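Side-chain contacts in DNA polymerase sliding clamp B (Sulfolobus tokodaii, PDB 3AIZ), which acts as a subunit of a ring-shaped sliding clamp that encircles DNA and tethers DNA polymerase and other DNA-processing proteins to it: residues A[68-73]-A[96-101]; A[14-19]-A[73-78]; A[155-160]-A[166-171]; A[144-149]-A[175-180]; A[81-86]-A[105-110]. All blocks are in the same frame, centred on the assembly; numbering follows the deposited sequence.

In the fold
Interactions 1, 2 and 5 lie in the N-terminal clamp domain, interactions 3 and 4 in the C-terminal one. Interactions 1 and 2 touch, with centres about 11 Å apart, and share Asn73 and helix 72-80. Interaction 5 lies at the loop after that helix, its centre about 17 Å from that of interaction 2. Along the chain the segments of interaction 1 alternate with those of 2 and of 5. Interactions 3 and 4, centres about 8 Å apart, meet where strand 165-172 pairs with strand 175-183. Strands 109-120 (interaction 5) and 175-183 (interaction 4) both pair with strands of a clamp C chain, so the sheets run on across the interfaces, as in the head-to-tail joints of PCNA rings.

Interaction 1: residues A[68-73]-A[96-101]; sequences IKININ and AGLKVT
Ile68 and Gly97 are the nearest backbone neighbours, with CA atoms 7.0 Å apart, where strands 68-71 and 97-101 pass at a closest axial distance of 7.6 Å. Their directions differ by 61°, so they are too strongly turned to pair as neighbours, and side chains make the contact; strand 109-120 lies between them in the strand order, with Ile115 against Ile70. Leu98 is its centre, each of its two methyls meeting one isoleucine. Leu98 CD1 lies 4.1 Å from Ile68 CD1, the two side chains at about a right angle, while Leu98 CD2 lies 4.1 Å from Ile70 CD1 in a more slanting approach. Ile68 has CG1 anti to the carbonyl carbon and CD1 fully extended beyond it (chi2 -179°), which carries this methyl across to Gly97 O at 3.9 Å. The contact is buried, and Leu28 of strand 25-30 touches both Ile70 and Leu98. Just after Ile70 the chain passes from strand 66-71 into helix 72-80: Asn71 is the N-cap, its OD1 accepting from Asn73 N at 2.9 Å. Aliphatic packing between strongly turned strands, beside a capped helix start, belongs to the apolar interior of the N-terminal domain of the PCNA clamp fold, where the strands pack beneath helix 72-80.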
# COMPACT_ATOMS: atom_id res chain seq x y z
N ILE A 68 -12.01 -40.59 1.24
CA ILE A 68 -11.11 -40.00 2.22
C ILE A 68 -11.68 -38.72 2.80
O ILE A 68 -11.85 -37.73 2.10
CB ILE A 68 -9.73 -39.69 1.60
CG1 ILE A 68 -9.27 -40.84 0.70
CG2 ILE A 68 -8.71 -39.41 2.70
CD1 ILE A 68 -7.91 -40.62 0.09
N LYS A 69 -11.97 -38.74 4.10
CA LYS A 69 -12.49 -37.57 4.79
C LYS A 69 -11.36 -36.61 5.15
O LYS A 69 -10.55 -36.90 6.03
CB LYS A 69 -13.26 -37.99 6.05
CG LYS A 69 -13.94 -36.84 6.78
CD LYS A 69 -14.85 -37.37 7.88
CE LYS A 69 -15.56 -36.23 8.60
NZ LYS A 69 -14.60 -35.36 9.33
N ILE A 70 -11.31 -35.47 4.47
CA ILE A 70 -10.22 -34.52 4.64
C ILE A 70 -10.70 -33.13 5.04
O ILE A 70 -11.88 -32.81 4.90
CB ILE A 70 -9.39 -34.39 3.35
CG1 ILE A 70 -10.20 -33.66 2.28
CG2 ILE A 70 -8.95 -35.76 2.86
CD1 ILE A 70 -9.44 -33.44 0.99
N ASN A 71 -9.77 -32.31 5.54
CA ASN A 71 -10.06 -30.93 5.88
C ASN A 71 -10.00 -30.05 4.63
O ASN A 71 -8.93 -29.80 4.09
CB ASN A 71 -9.07 -30.42 6.93
CG ASN A 71 -9.42 -29.04 7.45
OD1 ASN A 71 -10.00 -28.22 6.73
ND2 ASN A 71 -9.06 -28.76 8.70
N ILE A 72 -11.16 -29.58 4.19
CA ILE A 72 -11.27 -28.83 2.94
C ILE A 72 -10.41 -27.56 2.94
O ILE A 72 -9.93 -27.13 1.90
CB ILE A 72 -12.73 -28.46 2.63
CG1 ILE A 72 -12.83 -27.80 1.25
CG2 ILE A 72 -13.29 -27.55 3.71
CD1 ILE A 72 -14.23 -27.42 0.86
N ASN A 73 -10.22 -26.97 4.12
CA ASN A 73 -9.43 -25.75 4.24
C ASN A 73 -8.00 -25.93 3.76
O ASN A 73 -7.48 -25.09 3.01
CB ASN A 73 -9.45 -25.24 5.68
CG ASN A 73 -10.83 -24.77 6.12
OD1 ASN A 73 -11.49 -24.02 5.39
ND2 ASN A 73 -11.25 -25.19 7.30
N ALA A 96 -1.47 -42.22 5.57
CA ALA A 96 -1.89 -41.23 6.56
C ALA A 96 -3.10 -40.44 6.10
O ALA A 96 -3.89 -39.96 6.92
CB ALA A 96 -0.73 -40.30 6.89
N GLY A 97 -3.26 -40.29 4.79
CA GLY A 97 -4.39 -39.55 4.25
C GLY A 97 -4.33 -39.33 2.75
O GLY A 97 -4.51 -40.26 1.97
N LEU A 98 -4.08 -38.09 2.35
CA LEU A 98 -4.08 -37.72 0.94
C LEU A 98 -2.98 -36.72 0.62
O LEU A 98 -2.83 -35.71 1.31
CB LEU A 98 -5.45 -37.14 0.56
CG LEU A 98 -5.65 -36.70 -0.89
CD1 LEU A 98 -5.48 -37.87 -1.84
CD2 LEU A 98 -7.02 -36.07 -1.07
N LYS A 99 -2.22 -37.00 -0.43
CA LYS A 99 -1.16 -36.09 -0.88
C LYS A 99 -1.61 -35.31 -2.11
O LYS A 99 -1.91 -35.90 -3.15
CB LYS A 99 0.11 -36.87 -1.19
CG LYS A 99 1.23 -36.02 -1.77
CD LYS A 99 2.44 -36.87 -2.13
CE LYS A 99 3.52 -36.03 -2.79
NZ LYS A 99 4.70 -36.85 -3.18
N VAL A 100 -1.65 -33.99 -1.99
CA VAL A 100 -2.06 -33.14 -3.10
C VAL A 100 -0.88 -32.35 -3.64
O VAL A 100 -0.16 -31.71 -2.89
CB VAL A 100 -3.19 -32.17 -2.69
CG1 VAL A 100 -3.59 -31.30 -3.87
CG2 VAL A 100 -4.39 -32.94 -2.16
N THR A 101 -0.70 -32.39 -4.96
CA THR A 101 0.41 -31.68 -5.59
C THR A 101 -0.07 -30.75 -6.70
O THR A 101 -0.86 -31.16 -7.56
CB THR A 101 1.45 -32.65 -6.17
OG1 THR A 101 1.95 -33.50 -5.14
CG2 THR A 101 2.61 -31.88 -6.80

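Interaction 2: residues A[14-19]-A[73-78]; sequences SLLSGL and NDLKKI
Leu16 pushes its CD1 methyl against the branch of Leu75, 3.7 Å from both Leu75 CG and Leu75 CD2, the two side chains at about a right angle. Leu75 presents this branch because its CG is anti to the backbone N (chi1 -178°). Beside this apolar contact Lys76 runs out straight beyond CG and lays its end beside the backbone at Leu16 and Ser17. Its CE comes 4.0 Å from Leu16 CB and 3.4 Å from Leu16 O, and Lys76 NZ ends 3.8 Å from Ser17 CA. The receiving backbone is shaped by a type I turn from Leu16 to Leu19, and Ser17 OG donates back to Ser14 O at 2.8 Å. On the sheet side of Leu75, Val100 and Ile115 pack against it. The contact thus joins helices 9-16 and 72-80, leucines toward the core and a partly exposed lysine beside them, as in the PCNA fold, where the paired helices of each domain line the central channel of the closed ring.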
# COMPACT_ATOMS: atom_id res chain seq x y z
N SER A 14 -12.07 -23.16 -7.58
CA SER A 14 -13.35 -22.49 -7.75
C SER A 14 -14.49 -23.39 -7.28
O SER A 14 -15.43 -22.93 -6.62
CB SER A 14 -13.57 -22.07 -9.20
OG SER A 14 -12.78 -20.95 -9.53
N LEU A 15 -14.41 -24.67 -7.63
CA LEU A 15 -15.42 -25.64 -7.22
C LEU A 15 -15.52 -25.72 -5.70
O LEU A 15 -16.60 -25.58 -5.14
CB LEU A 15 -15.09 -27.01 -7.81
CG LEU A 15 -15.00 -27.04 -9.34
CD1 LEU A 15 -14.48 -28.38 -9.84
CD2 LEU A 15 -16.35 -26.71 -9.96
N LEU A 16 -14.39 -25.93 -5.05
CA LEU A 16 -14.36 -26.07 -3.59
C LEU A 16 -14.87 -24.82 -2.88
O LEU A 16 -15.48 -24.90 -1.82
CB LEU A 16 -12.95 -26.42 -3.11
CG LEU A 16 -12.38 -27.76 -3.58
CD1 LEU A 16 -10.96 -27.94 -3.08
CD2 LEU A 16 -13.26 -28.91 -3.11
N SER A 17 -14.60 -23.65 -3.47
CA SER A 17 -15.02 -22.39 -2.87
C SER A 17 -16.52 -22.18 -3.05
O SER A 17 -17.10 -21.24 -2.50
CB SER A 17 -14.25 -21.22 -3.48
OG SER A 17 -14.65 -20.99 -4.82
N GLY A 18 -17.15 -23.05 -3.84
CA GLY A 18 -18.57 -22.95 -4.11
C GLY A 18 -19.41 -23.81 -3.19
O GLY A 18 -20.63 -23.75 -3.21
N LEU A 19 -18.75 -24.62 -2.37
CA LEU A 19 -19.45 -25.48 -1.42
C LEU A 19 -20.09 -24.65 -0.32
O LEU A 19 -19.43 -24.24 0.63
CB LEU A 19 -18.49 -26.52 -0.83
CG LEU A 19 -17.78 -27.42 -1.85
CD1 LEU A 19 -16.92 -28.46 -1.14
CD2 LEU A 19 -18.78 -28.10 -2.76
N ASN A 73 -10.22 -26.97 4.12
CA ASN A 73 -9.43 -25.75 4.24
C ASN A 73 -8.00 -25.93 3.76
O ASN A 73 -7.48 -25.09 3.01
CB ASN A 73 -9.45 -25.24 5.68
CG ASN A 73 -10.83 -24.77 6.12
OD1 ASN A 73 -11.49 -24.02 5.39
ND2 ASN A 73 -11.25 -25.19 7.30
N ASP A 74 -7.36 -27.02 4.18
CA ASP A 74 -6.00 -27.31 3.77
C ASP A 74 -5.90 -27.50 2.27
O ASP A 74 -4.91 -27.10 1.64
CB ASP A 74 -5.49 -28.57 4.48
CG ASP A 74 -5.43 -28.41 5.99
OD1 ASP A 74 -5.45 -27.25 6.46
OD2 ASP A 74 -5.36 -29.44 6.69
N LEU A 75 -6.93 -28.11 1.68
CA LEU A 75 -6.95 -28.38 0.25
C LEU A 75 -7.12 -27.09 -0.55
O LEU A 75 -6.77 -27.02 -1.72
CB LEU A 75 -8.07 -29.37 -0.09
CG LEU A 75 -8.20 -29.80 -1.55
CD1 LEU A 75 -6.86 -30.26 -2.10
CD2 LEU A 75 -9.25 -30.89 -1.68
N LYS A 76 -7.67 -26.06 0.09
CA LYS A 76 -7.82 -24.76 -0.55
C LYS A 76 -6.51 -23.99 -0.53
O LYS A 76 -6.15 -23.33 -1.51
CB LYS A 76 -8.94 -23.95 0.11
CG LYS A 76 -10.34 -24.48 -0.15
CD LYS A 76 -11.40 -23.56 0.43
CE LYS A 76 -12.81 -24.06 0.13
NZ LYS A 76 -13.87 -23.18 0.70
N LYS A 77 -5.79 -24.08 0.58
CA LYS A 77 -4.51 -23.40 0.72
C LYS A 77 -3.54 -23.79 -0.39
O LYS A 77 -2.91 -22.93 -1.01
CB LYS A 77 -3.88 -23.69 2.09
CG LYS A 77 -4.69 -23.19 3.27
CD LYS A 77 -4.01 -23.50 4.59
CE LYS A 77 -4.83 -23.00 5.77
NZ LYS A 77 -4.16 -23.27 7.08
N ILE A 78 -3.44 -25.09 -0.65
CA ILE A 78 -2.52 -25.61 -1.66
C ILE A 78 -2.91 -25.20 -3.08
O ILE A 78 -2.05 -24.92 -3.91
CB ILE A 78 -2.40 -27.15 -1.57
CG1 ILE A 78 -1.48 -27.68 -2.68
CG2 ILE A 78 -3.77 -27.79 -1.66
CD1 ILE A 78 -0.06 -27.16 -2.59

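Interaction 3: residues A[155-160]-A[166-171]; sequences EEVEIS and VTLSTE
This is the beta hairpin of strands 156-161 and 165-172, in which Glu158 faces Ser169 and Ser160 faces Thr167 as hydrogen-bonded antiparallel pairs. Glu158 N donates to Ser169 O at 2.9 Å and Ser169 N returns the bond to Glu158 O at 3.0 Å, the latter markedly bent (135° at the hydrogen). Ser160 and Thr167 exchange a second such pair. Between them Ile159 and Leu168 form the non-hydrogen-bonded pair, their side chains on the apolar face. Ile159 sets CG1 anti to its own N, where it lies 3.8 Å from Val166 CG1 and 4.0 Å from Leu168 CG. Val157 divides its methyls: CG1 is 4.1 Å from Leu168 CD2, and CG2 is 3.7 Å from Thr170 CG2. The other face carries the polar side chains of Glu158, Ser160, Thr167 and Ser169. Strand 196-201 flanks the hairpin on one edge and strand 175-183 on the other; helix 140-150 covers Val157, Leu168 and Thr170, while helix 202-211 reaches Val157 and Thr170.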
# COMPACT_ATOMS: atom_id res chain seq x y z
N GLU A 155 -39.07 -13.00 -0.21
CA GLU A 155 -38.56 -14.01 0.70
C GLU A 155 -38.70 -15.39 0.07
O GLU A 155 -38.01 -16.34 0.46
CB GLU A 155 -39.32 -13.95 2.04
CG GLU A 155 -38.70 -14.79 3.14
CD GLU A 155 -39.26 -14.46 4.51
OE1 GLU A 155 -40.02 -13.47 4.62
OE2 GLU A 155 -38.95 -15.19 5.48
N GLU A 156 -39.58 -15.49 -0.92
CA GLU A 156 -39.74 -16.71 -1.71
C GLU A 156 -39.74 -16.36 -3.19
O GLU A 156 -40.45 -15.45 -3.62
CB GLU A 156 -41.04 -17.42 -1.36
CG GLU A 156 -41.09 -18.03 0.02
CD GLU A 156 -42.38 -18.79 0.27
OE1 GLU A 156 -43.26 -18.77 -0.62
OE2 GLU A 156 -42.51 -19.41 1.35
N VAL A 157 -38.95 -17.09 -3.97
CA VAL A 157 -38.92 -16.89 -5.42
C VAL A 157 -39.85 -17.88 -6.10
O VAL A 157 -39.77 -19.08 -5.87
CB VAL A 157 -37.51 -17.08 -5.99
CG1 VAL A 157 -37.53 -16.86 -7.50
CG2 VAL A 157 -36.53 -16.14 -5.33
N GLU A 158 -40.74 -17.36 -6.95
CA GLU A 158 -41.58 -18.23 -7.77
C GLU A 158 -41.08 -18.23 -9.21
O GLU A 158 -41.25 -17.26 -9.94
CB GLU A 158 -43.04 -17.78 -7.72
CG GLU A 158 -43.92 -18.50 -8.72
CD GLU A 158 -45.39 -18.16 -8.57
OE1 GLU A 158 -45.88 -18.18 -7.42
OE2 GLU A 158 -46.05 -17.88 -9.59
N ILE A 159 -40.46 -19.34 -9.61
CA ILE A 159 -40.00 -19.48 -10.98
C ILE A 159 -41.01 -20.29 -11.79
O ILE A 159 -41.53 -21.30 -11.31
CB ILE A 159 -38.60 -20.14 -11.04
CG1 ILE A 159 -38.05 -20.08 -12.47
CG2 ILE A 159 -38.65 -21.57 -10.54
CD1 ILE A 159 -36.59 -20.49 -12.58
N SER A 160 -41.29 -19.83 -13.00
CA SER A 160 -42.25 -20.50 -13.87
C SER A 160 -41.94 -20.19 -15.32
O SER A 160 -41.37 -19.15 -15.63
CB SER A 160 -43.68 -20.05 -13.53
OG SER A 160 -43.86 -18.68 -13.83
N VAL A 166 -39.07 -17.71 -19.24
CA VAL A 166 -38.90 -18.11 -17.85
C VAL A 166 -39.07 -16.88 -16.96
O VAL A 166 -38.46 -15.84 -17.20
CB VAL A 166 -37.52 -18.74 -17.59
CG1 VAL A 166 -37.37 -19.12 -16.13
CG2 VAL A 166 -37.32 -19.97 -18.48
N THR A 167 -39.91 -17.01 -15.94
CA THR A 167 -40.26 -15.87 -15.09
C THR A 167 -39.95 -16.12 -13.62
O THR A 167 -40.27 -17.18 -13.08
CB THR A 167 -41.76 -15.53 -15.23
OG1 THR A 167 -42.06 -15.21 -16.60
CG2 THR A 167 -42.12 -14.35 -14.35
N LEU A 168 -39.32 -15.14 -12.98
CA LEU A 168 -39.07 -15.21 -11.54
C LEU A 168 -39.78 -14.06 -10.84
O LEU A 168 -39.72 -12.92 -11.30
CB LEU A 168 -37.57 -15.17 -11.24
CG LEU A 168 -36.71 -16.33 -11.76
CD1 LEU A 168 -36.42 -16.18 -13.25
CD2 LEU A 168 -35.42 -16.43 -10.98
N SER A 169 -40.45 -14.35 -9.73
CA SER A 169 -41.26 -13.35 -9.03
C SER A 169 -41.14 -13.43 -7.51
O SER A 169 -41.10 -14.52 -6.94
CB SER A 169 -42.73 -13.48 -9.43
OG SER A 169 -42.91 -13.23 -10.81
N THR A 170 -41.09 -12.27 -6.87
CA THR A 170 -41.09 -12.20 -5.41
C THR A 170 -41.92 -11.00 -4.94
O THR A 170 -42.15 -10.06 -5.70
CB THR A 170 -39.67 -12.08 -4.84
OG1 THR A 170 -39.05 -10.89 -5.34
CG2 THR A 170 -38.84 -13.28 -5.22
N GLU A 171 -42.35 -11.05 -3.69
CA GLU A 171 -43.17 -9.99 -3.12
C GLU A 171 -42.92 -9.86 -1.62
O GLU A 171 -42.96 -10.85 -0.89
CB GLU A 171 -44.66 -10.26 -3.38
CG GLU A 171 -45.60 -9.16 -2.90
CD GLU A 171 -45.83 -9.20 -1.39
OE1 GLU A 171 -45.86 -10.31 -0.82
OE2 GLU A 171 -46.00 -8.11 -0.79

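Interaction 4: residues A[144-149]-A[175-180]; sequences KDIARD and RTYKSL
Unusually, a buried aspartate lies against a tyrosine, Asp149 CB approaching the Tyr177 ring obliquely, and another subunit takes part in holding its carboxylate. Asp149 CB sits 3.3 Å from Tyr177 CE1 and 3.4 Å from Tyr177 CZ, and Asp149 OD2 comes 2.9 Å from Tyr177 OH, with carboxylate and ring planes 60° apart. Tyr177 has its ring anti to the backbone N (chi1 171°), which sends the phenol off the strand toward the helix. Ile146, one turn earlier, brings its CG2 methyl 4.0 Å from Tyr177 OH, its side chain at about a right angle to the tyrosine. Back on the strand, Ser179 OG makes a weak bond to the same hydroxyl at 3.1 Å. The other oxygen, Asp149 OD1, is met from above the carboxylate plane by Arg148 NE at 3.1 Å, in a salt bridge; Asp145 adds a long, purely electrostatic partner to the guanidinium. Asp149 OD2 is hydrogen-bonded to Tyr105 OH of the neighbouring clamp C chain, so both oxygens are engaged, which would probably favour the ionised form. Helix 144-149 and strand 175-180 run in nearly opposite directions (166°). Phe109 of clamp C meets the Tyr177 ring, and residues 176-180 pair antiparallel with a strand of that chain, as at the subunit interface of PCNA rings, where the sheet runs on between subunits and a helix beside it adds side-chain contacts.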
# COMPACT_ATOMS: atom_id res chain seq x y z
N LYS A 144 -26.18 -14.39 -11.00
CA LYS A 144 -25.64 -13.60 -9.90
C LYS A 144 -26.37 -12.27 -9.80
O LYS A 144 -26.72 -11.83 -8.71
CB LYS A 144 -24.14 -13.37 -10.09
CG LYS A 144 -23.46 -12.67 -8.93
CD LYS A 144 -21.96 -12.60 -9.14
CE LYS A 144 -21.25 -12.04 -7.92
NZ LYS A 144 -19.77 -12.05 -8.10
N ASP A 145 -26.61 -11.64 -10.94
CA ASP A 145 -27.36 -10.39 -10.99
C ASP A 145 -28.77 -10.58 -10.43
O ASP A 145 -29.26 -9.76 -9.66
CB ASP A 145 -27.43 -9.84 -12.41
CG ASP A 145 -26.09 -9.30 -12.90
OD1 ASP A 145 -25.25 -8.95 -12.05
OD2 ASP A 145 -25.89 -9.23 -14.13
N ILE A 146 -29.41 -11.67 -10.82
CA ILE A 146 -30.74 -12.00 -10.32
C ILE A 146 -30.72 -12.25 -8.82
O ILE A 146 -31.67 -11.93 -8.11
CB ILE A 146 -31.32 -13.24 -11.04
CG1 ILE A 146 -31.55 -12.93 -12.52
CG2 ILE A 146 -32.62 -13.68 -10.39
CD1 ILE A 146 -32.14 -14.08 -13.30
N ALA A 147 -29.62 -12.82 -8.33
CA ALA A 147 -29.46 -13.06 -6.90
C ALA A 147 -29.42 -11.73 -6.15
O ALA A 147 -30.01 -11.60 -5.08
CB ALA A 147 -28.20 -13.87 -6.63
N ARG A 148 -28.72 -10.76 -6.72
CA ARG A 148 -28.65 -9.42 -6.14
C ARG A 148 -30.04 -8.79 -6.11
O ARG A 148 -30.43 -8.18 -5.11
CB ARG A 148 -27.70 -8.54 -6.95
CG ARG A 148 -27.86 -7.06 -6.69
CD ARG A 148 -27.47 -6.26 -7.93
NE ARG A 148 -28.23 -6.69 -9.10
CZ ARG A 148 -27.92 -6.38 -10.35
NH1 ARG A 148 -26.85 -5.64 -10.60
NH2 ARG A 148 -28.67 -6.82 -11.35
N ASP A 149 -30.78 -8.94 -7.20
CA ASP A 149 -32.15 -8.44 -7.27
C ASP A 149 -33.00 -9.05 -6.16
O ASP A 149 -33.66 -8.33 -5.42
CB ASP A 149 -32.77 -8.76 -8.63
CG ASP A 149 -32.07 -8.05 -9.77
OD1 ASP A 149 -31.23 -7.17 -9.51
OD2 ASP A 149 -32.36 -8.39 -10.94
N ARG A 175 -43.51 -4.32 -1.83
CA ARG A 175 -42.55 -4.28 -2.92
C ARG A 175 -42.61 -5.54 -3.77
O ARG A 175 -42.90 -6.63 -3.26
CB ARG A 175 -41.13 -4.04 -2.39
CG ARG A 175 -40.90 -2.60 -1.93
CD ARG A 175 -39.48 -2.37 -1.45
NE ARG A 175 -39.19 -3.11 -0.23
CZ ARG A 175 -38.31 -4.11 -0.15
NH1 ARG A 175 -37.63 -4.47 -1.23
NH2 ARG A 175 -38.10 -4.73 1.00
N THR A 176 -42.36 -5.39 -5.06
CA THR A 176 -42.50 -6.49 -6.01
C THR A 176 -41.31 -6.59 -6.95
O THR A 176 -40.73 -5.58 -7.34
CB THR A 176 -43.79 -6.33 -6.84
OG1 THR A 176 -44.80 -7.21 -6.33
CG2 THR A 176 -43.54 -6.66 -8.31
N TYR A 177 -40.94 -7.81 -7.30
CA TYR A 177 -39.89 -8.05 -8.28
C TYR A 177 -40.31 -9.11 -9.28
O TYR A 177 -40.93 -10.11 -8.92
CB TYR A 177 -38.60 -8.49 -7.58
CG TYR A 177 -37.52 -8.96 -8.54
CD1 TYR A 177 -36.73 -8.05 -9.23
CD2 TYR A 177 -37.30 -10.31 -8.75
CE1 TYR A 177 -35.75 -8.48 -10.10
CE2 TYR A 177 -36.32 -10.75 -9.62
CZ TYR A 177 -35.54 -9.83 -10.29
OH TYR A 177 -34.57 -10.26 -11.16
N LYS A 178 -39.98 -8.89 -10.55
CA LYS A 178 -40.32 -9.84 -11.60
C LYS A 178 -39.38 -9.69 -12.80
O LYS A 178 -39.47 -8.73 -13.56
CB LYS A 178 -41.77 -9.66 -12.04
CG LYS A 178 -42.22 -10.65 -13.11
CD LYS A 178 -43.65 -10.40 -13.53
CE LYS A 178 -44.61 -10.50 -12.35
NZ LYS A 178 -46.01 -10.19 -12.74
N SER A 179 -38.49 -10.66 -12.97
CA SER A 179 -37.58 -10.68 -14.11
C SER A 179 -38.03 -11.70 -15.15
O SER A 179 -38.68 -12.69 -14.82
CB SER A 179 -36.15 -10.97 -13.66
OG SER A 179 -36.07 -12.21 -12.97
N LEU A 180 -37.67 -11.46 -16.40
CA LEU A 180 -38.05 -12.34 -17.50
C LEU A 180 -36.82 -12.79 -18.28
O LEU A 180 -36.05 -11.97 -18.77
CB LEU A 180 -39.04 -11.65 -18.43
CG LEU A 180 -40.29 -11.07 -17.78
CD1 LEU A 180 -41.13 -10.32 -18.81
CD2 LEU A 180 -41.11 -12.17 -17.12

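Interaction 5: residues A[81-86]-A[105-110]; sequences KAKSKS and EKTGTR. With SO4 (sulfate ion), chain F.
Lys83 has the largest share of this contact, and its aliphatic root rests on two threonine hydroxyls: Lys83 CB is 3.5 Å from Thr107 OG1, and Lys83 CG is 3.4 Å from Thr109 OG1. A bend at chi2 (-67°) then turns its ammonium end away. The hydroxyls are linked, Thr109 OG1 donating to Thr107 OG1 at 2.8 Å, and Thr107 OG1 is in turn hydrogen-bonded to Asp104. Ser84 and Lys106 make the other half. Lys106 stretches out fully, passing Ser84 OG with its CD at 3.6 Å, and both end on one oxygen of a sulfate that probably came from the crystallisation liquor: Ser84 OG reaches SO4 O2 at 2.8 Å and Lys106 NZ reaches the same O2 at 2.9 Å. Lys85 N donates to SO4 O4 at 2.8 Å, and Lys85 NZ adds a weak bond to O1. Ser84 OG also accepts from Ser86 N at 3.3 Å, an ST turn that positions the hydroxyl. Segment 81-86 connects helix 72-80 to strand 88-93, with Lys85 touching Lys10 of helix 9-16; segment 105-110 turns from strand 97-104 through a G1 bulge into strand 109-120, whose Arg110 pairs with a strand of the neighbouring clamp C chain.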
# COMPACT_ATOMS: atom_id res chain seq x y z
N LYS A 81 -1.90 -21.72 -4.14
CA LYS A 81 -0.48 -21.57 -4.45
C LYS A 81 -0.21 -21.74 -5.94
O LYS A 81 0.94 -21.79 -6.37
CB LYS A 81 0.35 -22.58 -3.66
CG LYS A 81 0.26 -22.43 -2.15
CD LYS A 81 1.16 -23.42 -1.44
CE LYS A 81 1.02 -23.31 0.07
NZ LYS A 81 1.36 -21.94 0.56
N ALA A 82 -1.28 -21.83 -6.73
CA ALA A 82 -1.16 -21.98 -8.17
C ALA A 82 -0.52 -20.75 -8.79
O ALA A 82 -1.17 -19.71 -8.96
CB ALA A 82 -2.52 -22.25 -8.79
N LYS A 83 0.76 -20.86 -9.13
CA LYS A 83 1.50 -19.76 -9.74
C LYS A 83 0.83 -19.29 -11.03
O LYS A 83 0.77 -18.09 -11.31
CB LYS A 83 2.95 -20.17 -10.03
CG LYS A 83 3.80 -20.35 -8.78
CD LYS A 83 4.02 -19.02 -8.07
CE LYS A 83 4.89 -19.20 -6.83
NZ LYS A 83 4.27 -20.10 -5.82
N SER A 84 0.33 -20.24 -11.82
CA SER A 84 -0.29 -19.92 -13.10
C SER A 84 -1.71 -20.48 -13.19
O SER A 84 -2.13 -21.27 -12.34
CB SER A 84 0.56 -20.47 -14.24
OG SER A 84 -0.03 -20.19 -15.50
N LYS A 85 -2.44 -20.07 -14.21
CA LYS A 85 -3.79 -20.57 -14.45
C LYS A 85 -3.74 -21.87 -15.25
O LYS A 85 -4.77 -22.47 -15.55
CB LYS A 85 -4.63 -19.53 -15.19
CG LYS A 85 -4.85 -18.25 -14.41
CD LYS A 85 -5.71 -17.27 -15.19
CE LYS A 85 -5.91 -15.97 -14.42
NZ LYS A 85 -4.61 -15.31 -14.12
N SER A 86 -2.53 -22.30 -15.59
CA SER A 86 -2.33 -23.54 -16.34
C SER A 86 -1.77 -24.64 -15.44
O SER A 86 -1.37 -25.70 -15.93
CB SER A 86 -1.40 -23.30 -17.53
OG SER A 86 -1.93 -22.34 -18.41
N GLU A 105 4.25 -26.02 -14.91
CA GLU A 105 5.38 -26.11 -15.82
C GLU A 105 5.81 -24.72 -16.31
O GLU A 105 6.99 -24.49 -16.56
CB GLU A 105 5.04 -27.01 -17.01
CG GLU A 105 6.21 -27.28 -17.95
CD GLU A 105 6.45 -26.16 -18.94
OE1 GLU A 105 5.51 -25.38 -19.20
OE2 GLU A 105 7.58 -26.06 -19.46
N LYS A 106 4.85 -23.81 -16.43
CA LYS A 106 5.13 -22.48 -16.95
C LYS A 106 6.20 -21.75 -16.14
O LYS A 106 7.10 -21.13 -16.71
CB LYS A 106 3.85 -21.64 -17.01
CG LYS A 106 4.05 -20.27 -17.65
CD LYS A 106 2.77 -19.45 -17.65
CE LYS A 106 3.00 -18.08 -18.26
NZ LYS A 106 1.77 -17.24 -18.24
N THR A 107 6.10 -21.83 -14.82
CA THR A 107 7.05 -21.15 -13.94
C THR A 107 8.09 -22.11 -13.37
O THR A 107 8.93 -21.72 -12.57
CB THR A 107 6.33 -20.45 -12.77
OG1 THR A 107 5.63 -21.42 -11.98
CG2 THR A 107 5.34 -19.42 -13.29
N GLY A 108 8.02 -23.37 -13.80
CA GLY A 108 8.95 -24.38 -13.32
C GLY A 108 8.90 -24.54 -11.81
O GLY A 108 9.93 -24.67 -11.16
N THR A 109 7.69 -24.52 -11.26
CA THR A 109 7.51 -24.69 -9.82
C THR A 109 6.49 -25.76 -9.50
O THR A 109 5.73 -26.20 -10.36
CB THR A 109 7.07 -23.38 -9.16
OG1 THR A 109 5.80 -22.98 -9.68
CG2 THR A 109 8.09 -22.28 -9.41
N ARG A 110 6.49 -26.20 -8.24
CA ARG A 110 5.52 -27.16 -7.76
C ARG A 110 5.25 -26.90 -6.29
O ARG A 110 5.97 -26.16 -5.64
CB ARG A 110 6.03 -28.59 -7.93
CG ARG A 110 6.39 -28.98 -9.35
CD ARG A 110 6.50 -30.48 -9.48
NE ARG A 110 7.52 -31.03 -8.59
CZ ARG A 110 8.75 -31.34 -8.97
NH1 ARG A 110 9.13 -31.15 -10.23
NH2 ARG A 110 9.61 -31.85 -8.10
S SO4 F . -1.14 -16.71 -15.74
O1 SO4 F . -2.08 -15.82 -16.40
O2 SO4 F . -0.65 -17.70 -16.69
O3 SO4 F . -0.01 -15.94 -15.22
O4 SO4 F . -1.80 -17.39 -14.63